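Local coordinates for protein seryl-tRNA synthetase, cytoplasmic (Candida albicans, PDB 3QO8) that attaches serine to tRNA(Ser) in two steps, first activating it with ATP to Ser-AMP and then transferring it to the acceptor end of the tRNA, at residues V368-E382 against K395-A407. Residues are numbered along the deposited sequence; the frame is centred on the assembly and turned at random.
Sequences VSCSNCTDYQSRNLE and KKYVHCLNSTLSA. With MG (magnesium ion), chain C; SSA (5'-O-(N-(L-seryl)-sulfamoyl)adenosine), chain B.
The ring of Y397 lies over the start of R379, whose CA sits 3.7 Å from the ring centroid and almost on its normal, a CH-pi contact. R379 CG stands anti to the backbone N (chi1 178°) and passes CE2 of the ring, while the guanidinium, turned nearly perpendicular to the ring, forms a salt bridge with D375 through two weak hydrogen bonds, and NH1 also donates to M1 O. At the ring edge Y397 OH donates to E382 OE1 (2.9 Å) from the syn side, somewhat out of the carboxylate plane; K395 NZ makes a long salt bridge to the same oxygen. S378 OG, swung between its own N and carbonyl carbon (chi1 53°), donates to V398 O at 2.7 Å and ties the short helix 376-381 to the residue just before strand 399-404. Next, T374 CB sits over the face of the H399 imidazole, 3.7 Å from its centroid, while H399 ND1 is hydrogen-bonded to S312 OG on the neighbouring helix 312-329. N372 OD1 accepts from T374 N, an Asx turn, and CG of the N372 amide packs on L401 CD2. Beyond it, strands 363-372 and 399-404 run antiparallel, with S371 and N402 as a hydrogen-bonded pair (S371 N to N402 O 2.8 Å). Water 1 bridges S371 OG and N402 OD1, and water 3 links N402 ND2 to Q377 OE1; N402 OD1 also touches CA of the bound seryl-sulfamoyl adenosine. T404 OG1 accepts from S369 N and donates to the seryl hydroxyl OG of this ligand (2.6 Å), while S369 OG binds magnesium at 2.4 Å together with E366, a sulfamoyl oxygen and three waters, and is hydrogen-bonded to D353. Two adjacent strands thus present serine-binding and metal-binding groups side by side, in the antiparallel active-site sheet characteristic of class II aminoacyl-tRNA synthetases.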
loop_
_atom_site.group_PDB
_atom_site.type_symbol
_atom_site.label_atom_id
_atom_site.label_comp_id
_atom_site.label_asym_id
_atom_site.label_seq_id
_atom_site.Cartn_x
_atom_site.Cartn_y
_atom_site.Cartn_z
ATOM N N VAL A 368 -10.385 -10.581 -15.522
ATOM C CA VAL A 368 -11.564 -10.196 -14.767
ATOM C C VAL A 368 -12.258 -11.406 -14.162
ATOM O O VAL A 368 -12.441 -12.420 -14.849
ATOM C CB VAL A 368 -12.584 -9.452 -15.676
ATOM C CG1 VAL A 368 -13.942 -9.323 -14.983
ATOM C CG2 VAL A 368 -12.051 -8.082 -16.087
ATOM N N SER A 369 -12.633 -11.303 -12.882
ATOM C CA SER A 369 -13.597 -12.229 -12.290
ATOM C C SER A 369 -14.809 -11.439 -11.830
ATOM O O SER A 369 -14.672 -10.383 -11.216
ATOM C CB SER A 369 -13.015 -12.982 -11.092
ATOM O OG SER A 369 -12.123 -13.992 -11.516
ATOM N N CYS A 370 -15.990 -11.972 -12.116
ATOM C CA CYS A 370 -17.257 -11.338 -11.801
ATOM C C CYS A 370 -18.115 -12.365 -11.060
ATOM O O CYS A 370 -18.416 -13.427 -11.602
ATOM C CB CYS A 370 -17.949 -10.906 -13.103
ATOM S SG CYS A 370 -19.621 -10.150 -12.894
ATOM N N SER A 371 -18.495 -12.053 -9.825
ATOM C CA SER A 371 -19.156 -13.013 -8.950
ATOM C C SER A 371 -20.432 -12.458 -8.349
ATOM O O SER A 371 -20.470 -11.313 -7.926
ATOM C CB SER A 371 -18.228 -13.396 -7.791
ATOM O OG SER A 371 -17.026 -13.980 -8.258
ATOM N N ASN A 372 -21.470 -13.287 -8.305
ATOM C CA ASN A 372 -22.633 -13.027 -7.466
ATOM C C ASN A 372 -22.455 -13.843 -6.197
ATOM O O ASN A 372 -22.411 -15.080 -6.243
ATOM C CB ASN A 372 -23.932 -13.426 -8.169
ATOM C CG ASN A 372 -25.174 -12.995 -7.397
ATOM O OD1 ASN A 372 -25.088 -12.550 -6.248
ATOM N ND2 ASN A 372 -26.338 -13.133 -8.029
ATOM N N CYS A 373 -22.310 -13.147 -5.073
ATOM C CA CYS A 373 -22.095 -13.785 -3.778
ATOM C C CYS A 373 -23.397 -13.816 -2.976
ATOM O O CYS A 373 -23.397 -14.110 -1.777
ATOM C CB CYS A 373 -20.982 -13.045 -2.999
ATOM S SG CYS A 373 -19.349 -13.122 -3.855
ATOM N N THR A 374 -24.506 -13.523 -3.653
ATOM C CA THR A 374 -25.817 -13.417 -3.010
ATOM C C THR A 374 -25.700 -12.793 -1.610
ATOM O O THR A 374 -25.119 -11.708 -1.476
ATOM C CB THR A 374 -26.619 -14.763 -3.032
ATOM O OG1 THR A 374 -25.929 -15.777 -2.289
ATOM C CG2 THR A 374 -26.818 -15.240 -4.468
ATOM N N ASP A 375 -26.229 -13.443 -0.575
ATOM C CA ASP A 375 -26.169 -12.850 0.770
ATOM C C ASP A 375 -25.197 -13.546 1.714
ATOM O O ASP A 375 -25.354 -13.471 2.927
ATOM C CB ASP A 375 -27.557 -12.817 1.417
ATOM C CG ASP A 375 -28.207 -14.198 1.479
ATOM O OD1 ASP A 375 -27.482 -15.210 1.390
ATOM O OD2 ASP A 375 -29.445 -14.266 1.627
ATOM N N TYR A 376 -24.200 -14.228 1.161
ATOM C CA TYR A 376 -23.237 -14.981 1.960
ATOM C C TYR A 376 -22.409 -14.031 2.830
ATOM O O TYR A 376 -22.192 -14.285 4.014
ATOM C CB TYR A 376 -22.319 -15.764 1.021
ATOM C CG TYR A 376 -21.451 -16.837 1.650
ATOM C CD1 TYR A 376 -21.954 -18.112 1.884
ATOM C CD2 TYR A 376 -20.122 -16.584 1.978
ATOM C CE1 TYR A 376 -21.164 -19.104 2.435
ATOM C CE2 TYR A 376 -19.321 -17.568 2.531
ATOM C CZ TYR A 376 -19.850 -18.827 2.755
ATOM O OH TYR A 376 -19.066 -19.823 3.286
ATOM N N GLN A 377 -21.947 -12.933 2.238
ATOM C CA GLN A 377 -21.125 -11.974 2.972
ATOM C C GLN A 377 -21.986 -11.016 3.789
ATOM O O GLN A 377 -21.661 -10.693 4.932
ATOM C CB GLN A 377 -20.223 -11.195 2.015
ATOM C CG GLN A 377 -19.243 -12.083 1.256
ATOM C CD GLN A 377 -18.821 -11.466 -0.062
ATOM O OE1 GLN A 377 -19.657 -10.986 -0.832
ATOM N NE2 GLN A 377 -17.518 -11.449 -0.318
ATOM N N SER A 378 -23.091 -10.576 3.203
ATOM C CA SER A 378 -23.958 -9.619 3.865
ATOM C C SER A 378 -24.601 -10.190 5.127
ATOM O O SER A 378 -24.851 -9.455 6.069
ATOM C CB SER A 378 -25.018 -9.107 2.898
ATOM O OG SER A 378 -25.702 -10.184 2.307
ATOM N N ARG A 379 -24.872 -11.498 5.151
ATOM C CA ARG A 379 -25.346 -12.130 6.382
ATOM C C ARG A 379 -24.278 -11.981 7.460
ATOM O O ARG A 379 -24.568 -11.630 8.596
ATOM C CB ARG A 379 -25.693 -13.618 6.160
ATOM C CG ARG A 379 -26.158 -14.343 7.430
ATOM C CD ARG A 379 -26.721 -15.759 7.127
ATOM N NE ARG A 379 -27.972 -15.692 6.375
ATOM C CZ ARG A 379 -28.061 -15.816 5.055
ATOM N NH1 ARG A 379 -26.973 -16.045 4.322
ATOM N NH2 ARG A 379 -29.239 -15.719 4.463
ATOM N N ASN A 380 -23.027 -12.229 7.096
ATOM C CA ASN A 380 -21.944 -12.142 8.071
ATOM C C ASN A 380 -21.705 -10.702 8.538
ATOM O O ASN A 380 -21.427 -10.454 9.711
ATOM C CB ASN A 380 -20.663 -12.754 7.501
ATOM C CG ASN A 380 -19.723 -13.242 8.579
ATOM O OD1 ASN A 380 -20.122 -13.429 9.727
ATOM N ND2 ASN A 380 -18.466 -13.458 8.216
ATOM N N LEU A 381 -21.852 -9.758 7.617
ATOM C CA LEU A 381 -21.610 -8.341 7.897
ATOM C C LEU A 381 -22.874 -7.618 8.375
ATOM O O LEU A 381 -22.838 -6.424 8.685
ATOM C CB LEU A 381 -21.055 -7.677 6.639
ATOM C CG LEU A 381 -19.647 -8.157 6.269
ATOM C CD1 LEU A 381 -19.347 -7.921 4.781
ATOM C CD2 LEU A 381 -18.604 -7.472 7.159
ATOM N N GLU A 382 -23.980 -8.355 8.430
ATOM C CA GLU A 382 -25.273 -7.813 8.849
ATOM C C GLU A 382 -25.677 -6.588 8.036
ATOM O O GLU A 382 -25.869 -5.495 8.584
ATOM C CB GLU A 382 -25.276 -7.489 10.349
ATOM C CG GLU A 382 -25.013 -8.693 11.244
ATOM C CD GLU A 382 -26.178 -9.667 11.298
ATOM O OE1 GLU A 382 -27.268 -9.334 10.787
ATOM O OE2 GLU A 382 -26.006 -10.769 11.862
ATOM N N LYS A 395 -34.057 -12.923 8.980
ATOM C CA LYS A 395 -33.599 -11.621 8.511
ATOM C C LYS A 395 -33.330 -11.676 7.014
ATOM O O LYS A 395 -32.818 -12.671 6.504
ATOM C CB LYS A 395 -32.328 -11.192 9.249
ATOM C CG LYS A 395 -32.470 -11.040 10.762
ATOM C CD LYS A 395 -31.261 -10.304 11.334
ATOM C CE LYS A 395 -31.363 -10.105 12.841
ATOM N NZ LYS A 395 -30.314 -9.168 13.363
ATOM N N LYS A 396 -33.696 -10.618 6.303
ATOM C CA LYS A 396 -33.396 -10.544 4.879
ATOM C C LYS A 396 -32.217 -9.596 4.647
ATOM O O LYS A 396 -32.198 -8.468 5.150
ATOM C CB LYS A 396 -34.616 -10.093 4.076
ATOM C CG LYS A 396 -34.361 -10.025 2.578
ATOM C CD LYS A 396 -35.635 -9.747 1.785
ATOM C CE LYS A 396 -35.943 -8.263 1.730
ATOM N NZ LYS A 396 -37.093 -7.959 0.836
ATOM N N TYR A 397 -31.229 -10.072 3.896
ATOM C CA TYR A 397 -30.021 -9.306 3.628
ATOM C C TYR A 397 -29.935 -8.915 2.153
ATOM O O TYR A 397 -30.576 -9.538 1.291
ATOM C CB TYR A 397 -28.789 -10.126 4.020
ATOM C CG TYR A 397 -28.776 -10.517 5.475
ATOM C CD1 TYR A 397 -28.433 -9.589 6.451
ATOM C CD2 TYR A 397 -29.122 -11.805 5.884
ATOM C CE1 TYR A 397 -28.419 -9.926 7.785
ATOM C CE2 TYR A 397 -29.118 -12.153 7.237
ATOM C CZ TYR A 397 -28.763 -11.202 8.176
ATOM O OH TYR A 397 -28.731 -11.496 9.520
ATOM N N VAL A 398 -29.157 -7.874 1.866
ATOM C CA VAL A 398 -28.885 -7.487 0.489
ATOM C C VAL A 398 -28.069 -8.589 -0.172
ATOM O O VAL A 398 -27.513 -9.459 0.498
ATOM C CB VAL A 398 -28.049 -6.187 0.422
ATOM C CG1 VAL A 398 -28.814 -5.018 1.024
ATOM C CG2 VAL A 398 -26.720 -6.379 1.141
ATOM N N HIS A 399 -27.987 -8.557 -1.492
ATOM C CA HIS A 399 -27.021 -9.403 -2.167
ATOM C C HIS A 399 -25.826 -8.542 -2.524
ATOM O O HIS A 399 -25.992 -7.365 -2.846
ATOM C CB HIS A 399 -27.620 -10.025 -3.432
ATOM C CG HIS A 399 -28.506 -11.201 -3.161
ATOM N ND1 HIS A 399 -28.997 -12.008 -4.163
ATOM C CD2 HIS A 399 -28.985 -11.708 -2.000
ATOM C CE1 HIS A 399 -29.742 -12.960 -3.633
ATOM N NE2 HIS A 399 -29.751 -12.803 -2.323
ATOM N N CYS A 400 -24.635 -9.131 -2.436
ATOM C CA CYS A 400 -23.398 -8.477 -2.843
ATOM C C CYS A 400 -22.812 -9.154 -4.068
ATOM O O CYS A 400 -22.759 -10.379 -4.157
ATOM C CB CYS A 400 -22.366 -8.502 -1.723
ATOM S SG CYS A 400 -23.052 -7.806 -0.185
ATOM N N LEU A 401 -22.362 -8.326 -4.997
ATOM C CA LEU A 401 -21.683 -8.798 -6.187
ATOM C C LEU A 401 -20.405 -8.011 -6.316
ATOM O O LEU A 401 -20.331 -6.855 -5.884
ATOM C CB LEU A 401 -22.545 -8.545 -7.418
ATOM C CG LEU A 401 -23.943 -9.170 -7.437
ATOM C CD1 LEU A 401 -24.988 -8.134 -7.055
ATOM C CD2 LEU A 401 -24.231 -9.723 -8.841
ATOM N N ASN A 402 -19.391 -8.628 -6.907
ATOM C CA ASN A 402 -18.162 -7.913 -7.178
ATOM C C ASN A 402 -17.625 -8.358 -8.520
ATOM O O ASN A 402 -17.803 -9.518 -8.917
ATOM C CB ASN A 402 -17.132 -8.138 -6.064
ATOM C CG ASN A 402 -16.579 -9.559 -6.049
ATOM O OD1 ASN A 402 -15.597 -9.870 -6.739
ATOM N ND2 ASN A 402 -17.200 -10.429 -5.252
ATOM N N SER A 403 -17.002 -7.429 -9.237
ATOM C CA SER A 403 -16.375 -7.764 -10.506
ATOM C C SER A 403 -15.184 -6.863 -10.768
ATOM O O SER A 403 -15.260 -5.648 -10.592
ATOM C CB SER A 403 -17.380 -7.671 -11.659
ATOM O OG SER A 403 -16.732 -7.827 -12.919
ATOM N N THR A 404 -14.074 -7.454 -11.187
ATOM C CA THR A 404 -12.971 -6.645 -11.658
ATOM C C THR A 404 -13.488 -5.723 -12.760
ATOM O O THR A 404 -14.264 -6.152 -13.603
ATOM C CB THR A 404 -11.879 -7.517 -12.276
ATOM O OG1 THR A 404 -11.610 -8.633 -11.417
ATOM C CG2 THR A 404 -10.613 -6.698 -12.509
ATOM N N LEU A 405 -13.079 -4.459 -12.754
ATOM C CA LEU A 405 -13.160 -3.686 -13.985
ATOM C C LEU A 405 -11.799 -3.786 -14.664
ATOM O O LEU A 405 -11.685 -4.351 -15.741
ATOM C CB LEU A 405 -13.544 -2.216 -13.757
ATOM C CG LEU A 405 -13.621 -1.489 -15.110
ATOM C CD1 LEU A 405 -14.909 -1.851 -15.866
ATOM C CD2 LEU A 405 -13.480 0.008 -14.985
ATOM N N SER A 406 -10.759 -3.261 -14.020
ATOM C CA SER A 406 -9.399 -3.427 -14.538
ATOM C C SER A 406 -8.367 -3.572 -13.435
ATOM O O SER A 406 -8.212 -2.675 -12.609
ATOM C CB SER A 406 -8.999 -2.264 -15.450
ATOM O OG SER A 406 -7.653 -2.410 -15.906
ATOM N N ALA A 407 -7.691 -4.719 -13.410
ATOM C CA ALA A 407 -6.454 -4.858 -12.659
ATOM C C ALA A 407 -5.400 -4.237 -13.561
ATOM O O ALA A 407 -5.097 -4.768 -14.627
ATOM C CB ALA A 407 -6.153 -6.316 -12.401
HETATM MG MG MG C . -10.126 -14.850 -10.496
HETATM N N10 SSA B . -12.627 -8.747 -6.011
HETATM C CA SSA B . -12.531 -9.772 -7.048
HETATM C CB SSA B . -12.933 -9.186 -8.402
HETATM O OG SSA B . -11.935 -8.255 -8.865
HETATM C C9 SSA B . -11.132 -10.317 -7.118
HETATM O O9 SSA B . -10.223 -9.837 -6.452
HETATM N N8 SSA B . -10.947 -11.340 -7.946
HETATM S S1 SSA B . -9.494 -11.855 -8.385
HETATM O O1S SSA B . -8.780 -12.504 -7.323
HETATM O O2S SSA B . -9.649 -12.748 -9.485
HETATM O "O5'" SSA B . -8.661 -10.664 -8.897
HETATM C "C5'" SSA B . -9.166 -9.793 -9.894
HETATM C "C4'" SSA B . -8.097 -9.580 -10.970
HETATM O "O4'" SSA B . -6.885 -9.016 -10.455
HETATM C "C3'" SSA B . -7.650 -10.856 -11.648
HETATM O "O3'" SSA B . -8.629 -11.266 -12.615
HETATM C "C2'" SSA B . -6.331 -10.407 -12.266
HETATM O "O2'" SSA B . -6.571 -9.657 -13.472
HETATM C "C1'" SSA B . -5.766 -9.444 -11.222
HETATM N N9 SSA B . -4.805 -10.143 -10.345
HETATM C C8 SSA B . -5.081 -11.094 -9.438
HETATM N N7 SSA B . -3.927 -11.485 -8.857
HETATM C C5 SSA B . -2.935 -10.761 -9.408
HETATM C C6 SSA B . -1.569 -10.716 -9.207
HETATM N N6 SSA B . -1.013 -11.537 -8.290
HETATM N N1 SSA B . -0.819 -9.853 -9.932
HETATM C C2 SSA B . -1.389 -9.050 -10.837
HETATM N N3 SSA B . -2.712 -9.065 -11.045
HETATM C C4 SSA B . -3.494 -9.922 -10.350
HETATM O O HOH W 1 -15.251 -11.908 -8.508
HETATM O O HOH W 2 -31.284 -12.521 2.323
HETATM O O HOH W 3 -19.167 -9.406 -3.414
HETATM O O HOH W 4 -31.114 -15.106 6.645
HETATM O O HOH W 5 -8.246 -16.253 -9.577
HETATM O O HOH W 6 -10.587 -16.919 -11.592
HETATM O O HOH W 7 -11.477 -15.465 -8.364
#